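Local coordinates for protein diacylglycerol O-acyltransferase (Marinobacter hydrocarbonoclasticus, PDB 6CHJ) that probably transfers acyl groups from acyl-CoA to diacylglycerol, forming triacylglycerol, as a member of the wax ester synthase/diacylglycerol acyltransferase family, at residues R240-S245 / P433-M438; F423-C428 / R437-L442; M398-I403 / N411-S416; R228-Q233 / T276-Q281. All blocks are in the same frame, centred on the assembly; numbering follows the deposited sequence.

Contact 1. Residues R240-S245 / P433-M438; sequences RFAAQS and PSLQRM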
loop_
_atom_site.group_PDB
_atom_site.type_symbol
_atom_site.label_atom_id
_atom_site.label_comp_id
_atom_site.label_asym_id
_atom_site.label_seq_id
_atom_site.Cartn_x
_atom_site.Cartn_y
_atom_site.Cartn_z
ATOM N N ARG B 240 -4.226 11.739 -4.031
ATOM C CA ARG B 240 -3.558 12.984 -3.713
ATOM C C ARG B 240 -4.298 13.597 -2.541
ATOM O O ARG B 240 -5.524 13.783 -2.607
ATOM C CB ARG B 240 -3.535 13.947 -4.907
ATOM C CG ARG B 240 -2.153 14.543 -5.146
ATOM C CD ARG B 240 -2.191 15.786 -6.022
ATOM N NE ARG B 240 -0.857 16.316 -6.279
ATOM C CZ ARG B 240 -0.104 16.931 -5.366
ATOM N NH1 ARG B 240 -0.555 17.093 -4.122
ATOM N NH2 ARG B 240 1.103 17.384 -5.691
ATOM N N PHE B 241 -3.560 13.873 -1.465
ATOM C CA PHE B 241 -4.103 14.441 -0.243
ATOM C C PHE B 241 -3.617 15.873 -0.069
ATOM O O PHE B 241 -2.435 16.170 -0.252
ATOM C CB PHE B 241 -3.703 13.622 0.976
ATOM C CG PHE B 241 -4.280 14.136 2.261
ATOM C CD1 PHE B 241 -5.650 14.333 2.392
ATOM C CD2 PHE B 241 -3.464 14.412 3.339
ATOM C CE1 PHE B 241 -6.188 14.794 3.581
ATOM C CE2 PHE B 241 -4.001 14.880 4.530
ATOM C CZ PHE B 241 -5.355 15.067 4.652
ATOM N N ALA B 242 -4.543 16.762 0.280
ATOM C CA ALA B 242 -4.251 18.180 0.476
ATOM C C ALA B 242 -5.027 18.636 1.696
ATOM O O ALA B 242 -6.256 18.499 1.743
ATOM C CB ALA B 242 -4.632 19.019 -0.750
ATOM N N ALA B 243 -4.311 19.145 2.684
ATOM C CA ALA B 243 -4.910 19.586 3.929
ATOM C C ALA B 243 -4.330 20.943 4.289
ATOM O O ALA B 243 -3.222 21.293 3.865
ATOM C CB ALA B 243 -4.677 18.579 5.070
ATOM N N GLN B 244 -5.102 21.711 5.065
ATOM C CA GLN B 244 -4.719 23.057 5.483
ATOM C C GLN B 244 -5.708 23.560 6.528
ATOM O O GLN B 244 -6.853 23.099 6.597
ATOM C CB GLN B 244 -4.656 24.031 4.296
ATOM C CG GLN B 244 -4.205 25.474 4.616
ATOM C CD GLN B 244 -2.995 25.559 5.554
ATOM O OE1 GLN B 244 -3.091 25.314 6.770
ATOM N NE2 GLN B 244 -1.843 25.914 4.984
ATOM N N SER B 245 -5.238 24.500 7.342
ATOM C CA SER B 245 -5.997 25.130 8.408
ATOM C C SER B 245 -6.270 26.583 8.051
ATOM O O SER B 245 -5.446 27.244 7.409
ATOM C CB SER B 245 -5.233 25.078 9.738
ATOM O OG SER B 245 -5.219 23.774 10.303
ATOM N N PRO B 433 -5.599 16.269 -11.544
ATOM C CA PRO B 433 -4.219 16.763 -11.543
ATOM C C PRO B 433 -4.081 18.073 -10.780
ATOM O O PRO B 433 -4.894 18.987 -10.931
ATOM C CB PRO B 433 -3.919 16.954 -13.033
ATOM C CG PRO B 433 -5.265 17.138 -13.670
ATOM C CD PRO B 433 -6.142 16.200 -12.913
ATOM N N SER B 434 -3.036 18.141 -9.946
ATOM C CA SER B 434 -2.619 19.360 -9.247
ATOM C C SER B 434 -3.603 19.733 -8.142
ATOM O O SER B 434 -3.830 20.905 -7.860
ATOM C CB SER B 434 -2.416 20.520 -10.222
ATOM O OG SER B 434 -1.432 20.176 -11.183
ATOM N N LEU B 435 -4.144 18.716 -7.478
ATOM C CA LEU B 435 -5.210 18.915 -6.510
ATOM C C LEU B 435 -4.770 19.796 -5.349
ATOM O O LEU B 435 -5.618 20.428 -4.704
ATOM C CB LEU B 435 -5.684 17.542 -6.010
ATOM C CG LEU B 435 -6.792 17.368 -4.971
ATOM C CD1 LEU B 435 -7.454 16.004 -5.149
ATOM C CD2 LEU B 435 -6.212 17.439 -3.589
ATOM N N GLN B 436 -3.461 19.846 -5.057
ATOM C CA GLN B 436 -2.982 20.682 -3.958
ATOM C C GLN B 436 -3.277 22.157 -4.219
ATOM O O GLN B 436 -3.390 22.948 -3.275
ATOM C CB GLN B 436 -1.474 20.462 -3.726
ATOM C CG GLN B 436 -1.142 19.796 -2.362
ATOM C CD GLN B 436 0.381 19.672 -2.051
ATOM O OE1 GLN B 436 1.064 18.778 -2.568
ATOM N NE2 GLN B 436 0.897 20.561 -1.185
ATOM N N ARG B 437 -3.422 22.544 -5.484
ATOM C CA ARG B 437 -3.684 23.945 -5.774
ATOM C C ARG B 437 -5.027 24.395 -5.222
ATOM O O ARG B 437 -5.236 25.600 -5.031
ATOM C CB ARG B 437 -3.607 24.185 -7.276
ATOM C CG ARG B 437 -2.366 24.924 -7.685
ATOM C CD ARG B 437 -2.205 24.924 -9.176
ATOM N NE ARG B 437 -1.052 24.121 -9.559
ATOM C CZ ARG B 437 -0.788 23.724 -10.801
ATOM N NH1 ARG B 437 -1.603 24.059 -11.800
ATOM N NH2 ARG B 437 0.299 22.991 -11.038
ATOM N N MET B 438 -5.930 23.452 -4.925
ATOM C CA MET B 438 -7.214 23.818 -4.338
ATOM C C MET B 438 -7.073 24.446 -2.958
ATOM O O MET B 438 -8.007 25.122 -2.509
ATOM C CB MET B 438 -8.136 22.599 -4.269
ATOM C CG MET B 438 -8.877 22.370 -5.571
ATOM S SD MET B 438 -10.305 21.327 -5.337
ATOM C CE MET B 438 -11.361 22.475 -4.486
#
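Extended through chi2 and chi3, the chain of Arg240 runs out from its strand until chi4 (-72°) turns the guanidinium toward Gln436, whose own chain is straight beyond CG and meets it at about a right angle. Arg240 NH1 donates to Gln436 OE1 over 2.8 Å, nearly straight at 163°, with NH1 in the carbonyl plane on a lone pair and the oxygen at the guanidinium's edge. A weak second bond from Arg240 NH2 reaches Gln436 OE1 at 3.4 Å, although the two flat groups are turned 49° apart. Nearer the strand, Arg240 CD passes Leu435 CB at 3.9 Å as the two chains run in opposite directions. Ala242, two residues along the strand and on the same face, is small enough to admit Leu435 CD2 to 3.6 Å of Ala242 CB, and Gln436 CG also lies against Ala242 CB. A leucine in place of Arg240 would remove both donors and would probably leave Gln436 OE1 without its mate here and the amide free to turn. This joins strand 239-247 to the type I turn, Ser434 to Arg437, that leads into helix 437-453. Because the acceptor is a neutral amide, the pairing probably orients the guanidinium without cancelling its charge.

Contact 2. Residues F423-C428 / R437-L442; sequences FGLIGC and RMLDYL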
loop_
_atom_site.group_PDB
_atom_site.type_symbol
_atom_site.label_atom_id
_atom_site.label_comp_id
_atom_site.label_asym_id
_atom_site.label_seq_id
_atom_site.Cartn_x
_atom_site.Cartn_y
_atom_site.Cartn_z
ATOM N N PHE B 423 -9.346 21.624 6.709
ATOM C CA PHE B 423 -9.802 21.131 5.414
ATOM C C PHE B 423 -8.994 19.899 5.039
ATOM O O PHE B 423 -7.766 19.978 4.937
ATOM C CB PHE B 423 -9.649 22.186 4.316
ATOM C CG PHE B 423 -10.744 23.216 4.288
ATOM C CD1 PHE B 423 -11.660 23.243 3.242
ATOM C CD2 PHE B 423 -10.834 24.185 5.287
ATOM C CE1 PHE B 423 -12.660 24.218 3.187
ATOM C CE2 PHE B 423 -11.831 25.165 5.243
ATOM C CZ PHE B 423 -12.735 25.185 4.192
ATOM N N GLY B 424 -9.684 18.774 4.815
ATOM C CA GLY B 424 -9.055 17.609 4.222
ATOM C C GLY B 424 -9.639 17.258 2.864
ATOM O O GLY B 424 -10.789 16.815 2.776
ATOM N N LEU B 425 -8.854 17.448 1.803
ATOM C CA LEU B 425 -9.239 17.128 0.437
ATOM C C LEU B 425 -8.474 15.881 -0.004
ATOM O O LEU B 425 -7.239 15.903 -0.075
ATOM C CB LEU B 425 -8.934 18.294 -0.502
ATOM C CG LEU B 425 -9.340 19.703 -0.026
ATOM C CD1 LEU B 425 -9.182 20.718 -1.130
ATOM C CD2 LEU B 425 -10.755 19.737 0.496
ATOM N N ILE B 426 -9.200 14.799 -0.302
ATOM C CA ILE B 426 -8.609 13.558 -0.806
ATOM C C ILE B 426 -9.183 13.282 -2.193
ATOM O O ILE B 426 -10.399 13.375 -2.402
ATOM C CB ILE B 426 -8.852 12.372 0.148
ATOM C CG1 ILE B 426 -8.067 11.143 -0.311
ATOM C CG2 ILE B 426 -10.340 12.078 0.314
ATOM C CD1 ILE B 426 -6.634 11.153 0.127
ATOM N N GLY B 427 -8.312 12.975 -3.146
ATOM C CA GLY B 427 -8.759 12.841 -4.519
ATOM C C GLY B 427 -7.954 11.814 -5.287
ATOM O O GLY B 427 -6.808 11.475 -4.922
ATOM N N CYS B 428 -8.578 11.306 -6.357
ATOM C CA CYS B 428 -7.864 10.422 -7.268
ATOM C C CYS B 428 -6.768 11.224 -7.965
ATOM O O CYS B 428 -7.048 12.245 -8.598
ATOM C CB CYS B 428 -8.817 9.803 -8.288
ATOM S SG CYS B 428 -7.952 9.138 -9.731
ATOM N N ARG B 437 -3.422 22.544 -5.484
ATOM C CA ARG B 437 -3.684 23.945 -5.774
ATOM C C ARG B 437 -5.027 24.395 -5.222
ATOM O O ARG B 437 -5.236 25.600 -5.031
ATOM C CB ARG B 437 -3.607 24.185 -7.276
ATOM C CG ARG B 437 -2.366 24.924 -7.685
ATOM C CD ARG B 437 -2.205 24.924 -9.176
ATOM N NE ARG B 437 -1.052 24.121 -9.559
ATOM C CZ ARG B 437 -0.788 23.724 -10.801
ATOM N NH1 ARG B 437 -1.603 24.059 -11.800
ATOM N NH2 ARG B 437 0.299 22.991 -11.038
ATOM N N MET B 438 -5.930 23.452 -4.925
ATOM C CA MET B 438 -7.214 23.818 -4.338
ATOM C C MET B 438 -7.073 24.446 -2.958
ATOM O O MET B 438 -8.007 25.122 -2.509
ATOM C CB MET B 438 -8.136 22.599 -4.269
ATOM C CG MET B 438 -8.877 22.370 -5.571
ATOM S SD MET B 438 -10.305 21.327 -5.337
ATOM C CE MET B 438 -11.361 22.475 -4.486
ATOM N N LEU B 439 -5.949 24.225 -2.273
ATOM C CA LEU B 439 -5.673 24.938 -1.025
ATOM C C LEU B 439 -5.545 26.439 -1.266
ATOM O O LEU B 439 -6.086 27.250 -0.508
ATOM C CB LEU B 439 -4.395 24.396 -0.381
ATOM C CG LEU B 439 -4.425 22.934 0.050
ATOM C CD1 LEU B 439 -3.159 22.574 0.835
ATOM C CD2 LEU B 439 -5.695 22.678 0.864
ATOM N N ASP B 440 -4.812 26.828 -2.308
ATOM C CA ASP B 440 -4.732 28.242 -2.648
ATOM C C ASP B 440 -6.070 28.751 -3.152
ATOM O O ASP B 440 -6.423 29.905 -2.895
ATOM C CB ASP B 440 -3.656 28.480 -3.704
ATOM C CG ASP B 440 -2.339 27.836 -3.349
ATOM O OD1 ASP B 440 -1.781 28.164 -2.276
ATOM O OD2 ASP B 440 -1.870 26.991 -4.140
ATOM N N TYR B 441 -6.844 27.894 -3.828
ATOM C CA TYR B 441 -8.141 28.319 -4.342
ATOM C C TYR B 441 -9.148 28.502 -3.214
ATOM O O TYR B 441 -9.992 29.407 -3.273
ATOM C CB TYR B 441 -8.658 27.320 -5.378
ATOM C CG TYR B 441 -7.739 27.115 -6.571
ATOM C CD1 TYR B 441 -6.729 28.030 -6.868
ATOM C CD2 TYR B 441 -7.894 26.007 -7.411
ATOM C CE1 TYR B 441 -5.895 27.851 -7.958
ATOM C CE2 TYR B 441 -7.060 25.820 -8.507
ATOM C CZ TYR B 441 -6.056 26.749 -8.769
ATOM O OH TYR B 441 -5.216 26.572 -9.844
ATOM N N LEU B 442 -9.080 27.663 -2.176
ATOM C CA LEU B 442 -9.908 27.917 -0.999
ATOM C C LEU B 442 -9.518 29.237 -0.353
ATOM O O LEU B 442 -10.384 30.030 0.041
ATOM C CB LEU B 442 -9.783 26.790 0.025
ATOM C CG LEU B 442 -10.316 25.389 -0.267
ATOM C CD1 LEU B 442 -9.561 24.334 0.583
ATOM C CD2 LEU B 442 -11.819 25.301 -0.051
#
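A strand and the helix that follows it in the chain, layered helix on sheet, bring Phe423 and Leu425 against Met438, Leu439 and Leu442. The segment axes pass 10.3 Å apart, at 141° between their chain directions. Leu442 sits one turn beyond Met438 and splays its two methyls toward the strand. Leu442 CD2 lies 3.5 Å from Phe423 CE1 and Leu442 CD1 is 3.6 Å from Phe423 CD1, so the two methyls meet the CD1-CE1 part of the ring obliquely. The same ring pairs edge-to-face with Trp246. Leu425 meets Leu442 end on, with Leu425 CD1 4.0 Å from Leu442 CD1; chi1 of -45° sets the Leu425 CG opposite the carbonyl carbon, and the extended chi2 carries CD1 on toward the helix. Such layering is the alpha/beta construction of the CoA-dependent acyltransferase clan, here with helix 437-453 backing strand 420-428 of a mixed sheet. An alanine at Phe423 would remove the ring and would probably open a gap beside both Leu442 methyls and deprive Trp246 of its edge-to-face partner. Next to the Leu442 methyl, Met438 CB approaches Leu425 CD1 to 3.8 Å, the methionine chain crossing the leucine at about a right angle.

Contact 3. Residues M398-I403 / N411-S416; sequences MYPVSI and NMTLTS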
loop_
_atom_site.group_PDB
_atom_site.type_symbol
_atom_site.label_atom_id
_atom_site.label_comp_id
_atom_site.label_asym_id
_atom_site.label_seq_id
_atom_site.Cartn_x
_atom_site.Cartn_y
_atom_site.Cartn_z
ATOM N N MET B 398 -5.494 18.784 12.995
ATOM C CA MET B 398 -6.044 17.452 12.763
ATOM C C MET B 398 -6.876 17.494 11.484
ATOM O O MET B 398 -7.776 18.332 11.355
ATOM C CB MET B 398 -6.892 16.979 13.963
ATOM C CG MET B 398 -7.667 18.107 14.664
ATOM S SD MET B 398 -8.806 17.623 15.995
ATOM C CE MET B 398 -9.992 16.614 15.103
ATOM N N TYR B 399 -6.564 16.599 10.541
ATOM C CA TYR B 399 -7.089 16.652 9.176
ATOM C C TYR B 399 -7.644 15.287 8.795
ATOM O O TYR B 399 -6.875 14.305 8.712
ATOM C CB TYR B 399 -6.005 17.080 8.187
ATOM C CG TYR B 399 -5.272 18.329 8.613
ATOM C CD1 TYR B 399 -5.776 19.597 8.303
ATOM C CD2 TYR B 399 -4.096 18.251 9.354
ATOM C CE1 TYR B 399 -5.108 20.767 8.703
ATOM C CE2 TYR B 399 -3.423 19.401 9.762
ATOM C CZ TYR B 399 -3.940 20.656 9.432
ATOM O OH TYR B 399 -3.276 21.786 9.842
ATOM N N PRO B 400 -8.938 15.172 8.536
ATOM C CA PRO B 400 -9.489 13.885 8.129
ATOM C C PRO B 400 -9.051 13.523 6.714
ATOM O O PRO B 400 -8.750 14.390 5.888
ATOM C CB PRO B 400 -11.001 14.118 8.212
ATOM C CG PRO B 400 -11.143 15.565 7.882
ATOM C CD PRO B 400 -9.953 16.238 8.519
ATOM N N VAL B 401 -9.006 12.213 6.453
ATOM C CA VAL B 401 -8.633 11.652 5.155
ATOM C C VAL B 401 -9.751 10.703 4.785
ATOM O O VAL B 401 -9.945 9.682 5.453
ATOM C CB VAL B 401 -7.285 10.914 5.184
ATOM C CG1 VAL B 401 -6.784 10.710 3.761
ATOM C CG2 VAL B 401 -6.260 11.675 6.034
ATOM N N SER B 402 -10.505 11.036 3.749
ATOM C CA SER B 402 -11.738 10.295 3.556
ATOM C C SER B 402 -11.624 9.337 2.354
ATOM O O SER B 402 -10.515 8.949 1.958
ATOM C CB SER B 402 -12.882 11.302 3.438
ATOM O OG SER B 402 -14.061 10.732 3.964
ATOM N N ILE B 403 -12.768 8.968 1.773
ATOM C CA ILE B 403 -12.857 7.921 0.757
ATOM C C ILE B 403 -13.316 8.544 -0.560
ATOM O O ILE B 403 -14.375 9.182 -0.612
ATOM C CB ILE B 403 -13.837 6.813 1.185
ATOM C CG1 ILE B 403 -13.385 6.098 2.461
ATOM C CG2 ILE B 403 -14.085 5.827 0.053
ATOM C CD1 ILE B 403 -14.557 5.389 3.168
ATOM N N ASN B 411 -13.326 14.004 -2.426
ATOM C CA ASN B 411 -14.088 14.030 -1.190
ATOM C C ASN B 411 -13.505 15.116 -0.296
ATOM O O ASN B 411 -12.320 15.064 0.063
ATOM C CB ASN B 411 -14.064 12.668 -0.499
ATOM C CG ASN B 411 -15.062 12.585 0.627
ATOM O OD1 ASN B 411 -15.043 13.404 1.538
ATOM N ND2 ASN B 411 -15.962 11.614 0.558
ATOM N N MET B 412 -14.325 16.104 0.039
ATOM C CA MET B 412 -13.897 17.228 0.853
ATOM C C MET B 412 -14.406 17.002 2.263
ATOM O O MET B 412 -15.618 16.876 2.474
ATOM C CB MET B 412 -14.419 18.549 0.300
ATOM C CG MET B 412 -13.916 18.893 -1.108
ATOM S SD MET B 412 -14.645 20.426 -1.750
ATOM C CE MET B 412 -13.344 21.619 -1.495
ATOM N N THR B 413 -13.493 16.927 3.222
ATOM C CA THR B 413 -13.906 16.683 4.591
ATOM C C THR B 413 -13.342 17.745 5.513
ATOM O O THR B 413 -12.171 18.132 5.413
ATOM C CB THR B 413 -13.490 15.316 5.057
ATOM O OG1 THR B 413 -12.176 15.037 4.549
ATOM C CG2 THR B 413 -14.473 14.280 4.542
ATOM N N LEU B 414 -14.195 18.191 6.422
ATOM C CA LEU B 414 -13.956 19.366 7.238
ATOM C C LEU B 414 -14.202 19.059 8.697
ATOM O O LEU B 414 -15.067 18.252 9.052
ATOM C CB LEU B 414 -14.844 20.502 6.825
ATOM C CG LEU B 414 -14.276 20.977 5.516
ATOM C CD1 LEU B 414 -15.137 20.592 4.364
ATOM C CD2 LEU B 414 -14.150 22.436 5.646
ATOM N N THR B 415 -13.425 19.732 9.533
ATOM C CA THR B 415 -13.543 19.610 10.972
ATOM C C THR B 415 -13.000 20.897 11.564
ATOM O O THR B 415 -12.395 21.721 10.866
ATOM C CB THR B 415 -12.796 18.371 11.507
ATOM O OG1 THR B 415 -13.035 18.231 12.915
ATOM C CG2 THR B 415 -11.321 18.507 11.283
ATOM N N SER B 416 -13.228 21.070 12.854
ATOM C CA SER B 416 -12.697 22.228 13.548
ATOM C C SER B 416 -11.907 21.759 14.755
ATOM O O SER B 416 -12.183 20.701 15.340
ATOM C CB SER B 416 -13.804 23.215 13.966
ATOM O OG SER B 416 -14.898 22.550 14.569
#
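Strands 398-401 and 411-416 run roughly antiparallel, at 151°, with axes 6.7 Å apart, and Pro400 faces Thr413 without any backbone hydrogen bond between the segments. Side chains do the joining. The proline ring suits this place, its compact CB, CG and CD offering an apolar surface to the threonines. Pro400 CG lies 3.5 Å from Thr413 OG1, the two side chains sliding past each other in opposite directions. That hydroxyl hydrogen-bonds to Gly424 O on the adjoining strand. With OG1 between the backbone N and the carbonyl carbon (chi1 40°), Thr413 sends CG2 the other way, to 3.6 Å from Ser402 CB. A small serine can accept the methyl there, and Ser402 CB is also 3.6 Å from Asn411 OD1. The amide end of Asn411 reaches further, giving one weak, bent bond from ND2 to Ile403 O at 3.1 Å. At the far end Thr415 CG2 packs on Met398 O at 3.6 Å and on Pro400 CD at 3.8 Å, and Thr415 OG1 bonds outward to Val381 O. Strand 393-401 belongs to the sheet with strand 22-30, whereas strand 410-417 lies between 420-428 and 376-380 in the other. The contact therefore joins two sheets, consistent with the two-domain CoA-dependent acyltransferase fold, in which a strand of the C-terminal half enters the N-terminal sheet.

Contact 4. Residues R228-Q233 / T276-Q281; sequences RCMLNQ and TYLMNQ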
loop_
_atom_site.group_PDB
_atom_site.type_symbol
_atom_site.label_atom_id
_atom_site.label_comp_id
_atom_site.label_asym_id
_atom_site.label_seq_id
_atom_site.Cartn_x
_atom_site.Cartn_y
_atom_site.Cartn_z
ATOM N N ARG B 228 -22.835 16.549 -15.700
ATOM C CA ARG B 228 -21.635 15.811 -16.022
ATOM C C ARG B 228 -20.427 16.684 -15.700
ATOM O O ARG B 228 -20.417 17.885 -15.979
ATOM C CB ARG B 228 -21.651 15.383 -17.488
ATOM C CG ARG B 228 -22.464 14.095 -17.731
ATOM C CD ARG B 228 -22.263 13.508 -19.129
ATOM N NE ARG B 228 -22.066 12.055 -19.100
ATOM C CZ ARG B 228 -22.818 11.169 -19.762
ATOM N NH1 ARG B 228 -23.825 11.585 -20.519
ATOM N NH2 ARG B 228 -22.558 9.866 -19.672
ATOM N N CYS B 229 -19.427 16.081 -15.063
ATOM C CA CYS B 229 -18.309 16.825 -14.499
ATOM C C CYS B 229 -17.084 15.931 -14.434
ATOM O O CYS B 229 -17.192 14.711 -14.268
ATOM C CB CYS B 229 -18.632 17.348 -13.101
ATOM S SG CYS B 229 -17.329 18.364 -12.390
ATOM N N MET B 230 -15.914 16.562 -14.544
ATOM C CA MET B 230 -14.658 15.826 -14.492
ATOM C C MET B 230 -14.452 15.131 -13.139
ATOM O O MET B 230 -13.772 14.102 -13.074
ATOM C CB MET B 230 -13.495 16.769 -14.828
ATOM C CG MET B 230 -12.778 17.334 -13.638
ATOM S SD MET B 230 -11.435 18.502 -14.033
ATOM C CE MET B 230 -10.038 17.442 -14.374
ATOM N N LEU B 231 -15.039 15.653 -12.050
ATOM C CA LEU B 231 -15.002 14.930 -10.777
ATOM C C LEU B 231 -15.737 13.589 -10.829
ATOM O O LEU B 231 -15.587 12.776 -9.914
ATOM C CB LEU B 231 -15.618 15.772 -9.652
ATOM C CG LEU B 231 -15.169 17.232 -9.487
ATOM C CD1 LEU B 231 -15.857 17.885 -8.308
ATOM C CD2 LEU B 231 -13.673 17.349 -9.315
ATOM N N ASN B 232 -16.533 13.325 -11.861
ATOM C CA ASN B 232 -17.487 12.235 -11.732
ATOM C C ASN B 232 -17.262 11.169 -12.799
ATOM O O ASN B 232 -18.121 10.903 -13.642
ATOM C CB ASN B 232 -18.908 12.822 -11.749
ATOM C CG ASN B 232 -19.101 13.884 -10.666
ATOM O OD1 ASN B 232 -19.225 15.078 -10.957
ATOM N ND2 ASN B 232 -19.106 13.455 -9.411
ATOM N N GLN B 233 -16.108 10.526 -12.734
ATOM C CA GLN B 233 -15.718 9.519 -13.701
ATOM C C GLN B 233 -14.999 8.400 -12.954
ATOM O O GLN B 233 -14.723 8.507 -11.759
ATOM C CB GLN B 233 -14.836 10.138 -14.800
ATOM C CG GLN B 233 -13.965 11.286 -14.284
ATOM C CD GLN B 233 -13.139 11.969 -15.378
ATOM O OE1 GLN B 233 -12.754 11.343 -16.367
ATOM N NE2 GLN B 233 -12.871 13.263 -15.202
ATOM N N THR B 276 -12.714 27.725 -9.249
ATOM C CA THR B 276 -11.400 28.055 -9.787
ATOM C C THR B 276 -10.718 26.825 -10.368
ATOM O O THR B 276 -10.128 26.887 -11.459
ATOM C CB THR B 276 -10.518 28.676 -8.700
ATOM O OG1 THR B 276 -11.278 29.615 -7.931
ATOM C CG2 THR B 276 -9.319 29.399 -9.331
ATOM N N TYR B 277 -10.797 25.688 -9.657
ATOM C CA TYR B 277 -10.106 24.491 -10.122
ATOM C C TYR B 277 -10.639 24.032 -11.479
ATOM O O TYR B 277 -9.858 23.678 -12.373
ATOM C CB TYR B 277 -10.209 23.371 -9.085
ATOM C CG TYR B 277 -9.521 22.118 -9.565
ATOM C CD1 TYR B 277 -8.171 21.898 -9.291
ATOM C CD2 TYR B 277 -10.196 21.180 -10.335
ATOM C CE1 TYR B 277 -7.518 20.761 -9.747
ATOM C CE2 TYR B 277 -9.548 20.041 -10.806
ATOM C CZ TYR B 277 -8.215 19.840 -10.506
ATOM O OH TYR B 277 -7.574 18.724 -10.971
ATOM N N LEU B 278 -11.964 24.036 -11.662
ATOM C CA LEU B 278 -12.520 23.517 -12.905
ATOM C C LEU B 278 -12.364 24.500 -14.055
ATOM O O LEU B 278 -12.198 24.087 -15.210
ATOM C CB LEU B 278 -13.992 23.153 -12.707
ATOM C CG LEU B 278 -14.210 21.933 -11.812
ATOM C CD1 LEU B 278 -15.648 21.869 -11.298
ATOM C CD2 LEU B 278 -13.848 20.678 -12.564
ATOM N N MET B 279 -12.413 25.799 -13.777
ATOM C CA MET B 279 -12.064 26.756 -14.818
ATOM C C MET B 279 -10.631 26.538 -15.265
ATOM O O MET B 279 -10.363 26.336 -16.458
ATOM C CB MET B 279 -12.269 28.181 -14.321
ATOM C CG MET B 279 -13.730 28.528 -14.128
ATOM S SD MET B 279 -13.945 30.263 -13.749
ATOM C CE MET B 279 -13.289 30.352 -12.082
ATOM N N ASN B 280 -9.702 26.502 -14.298
ATOM C CA ASN B 280 -8.302 26.268 -14.613
ATOM C C ASN B 280 -8.100 25.011 -15.454
ATOM O O ASN B 280 -7.162 24.956 -16.253
ATOM C CB ASN B 280 -7.496 26.198 -13.322
ATOM C CG ASN B 280 -7.008 27.567 -12.862
ATOM O OD1 ASN B 280 -5.861 27.933 -13.098
ATOM N ND2 ASN B 280 -7.873 28.320 -12.195
ATOM N N GLN B 281 -8.965 24.000 -15.314
ATOM C CA GLN B 281 -8.899 22.821 -16.183
ATOM C C GLN B 281 -9.710 22.974 -17.459
ATOM O O GLN B 281 -9.791 22.018 -18.239
ATOM C CB GLN B 281 -9.386 21.565 -15.444
ATOM C CG GLN B 281 -8.421 21.053 -14.392
ATOM C CD GLN B 281 -7.335 20.188 -14.997
ATOM O OE1 GLN B 281 -7.613 19.149 -15.609
ATOM N NE2 GLN B 281 -6.088 20.612 -14.835
#
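Met230 and Leu278 bury the most surface here, the methionine reaching from a loop turn onto the last turn of helix 262-280. Its chain is straight at chi2 and bends at chi3 (-83°), which lays the thioether along the helix surface. Met230 SD touches Leu278 CD2 at 3.6 Å, the two chains passing in opposite directions. Methionine suits such a place because its unbranched, pliable chain can follow an uneven surface. Met230 SD also lies 4.0 Å from Tyr277 CE2, a Met-aromatic contact that is oblique, 5.3 Å from the sulfur to the ring centroid. Met230 CE crosses to Gln281, coming within 3.2 Å of OE1, a tight carbon-oxygen approach, while the aliphatic part of Gln281 lies beside the sulfur. The other methyl of Leu278, CD1, is 4.0 Å from Cys229 SG. That sulfur also accepts a hydrogen bond from Leu231 N within the type I turn from Cys229 to Asn232. The contact is mainly apolar, with the Gln281 amide at its margin and no hydrogen bond across it. Tyr277 sends its hydroxyl to Pro433 O and touches Met438 of helix 437-453. Asn232 ND2 bonds to Asn375 O and Arg407 O, and backbone bonds join Leu231 to Ala409 and Gln233 to Arg407, placing the turn between helix 262-280 and the approaches to strands 376-380 and 410-417.

Contacts 1 and 2 nearly coincide, their centres about 3 Å apart: both use the start of helix 437-453, laid on neighbouring strands 239-247 and 420-428. Contact 3, centred about 10 Å from the centre of contact 2, uses the next strand, 410-417, and crosses to the other sheet; Tyr399 OH bonds back to Ser245 OG of contact 1. The centre of contact 4 lies about 13 Å from that of contact 2 and about 20 Å from that of contact 3. Along the chain, contact 4 closes before contact 3 opens, and contact 3 before contact 2 opens, while contact 1 encloses contact 3 and interleaves with contact 4. Strand 239-247, from the catalytic domain, thus shares a sheet with C-terminal strands.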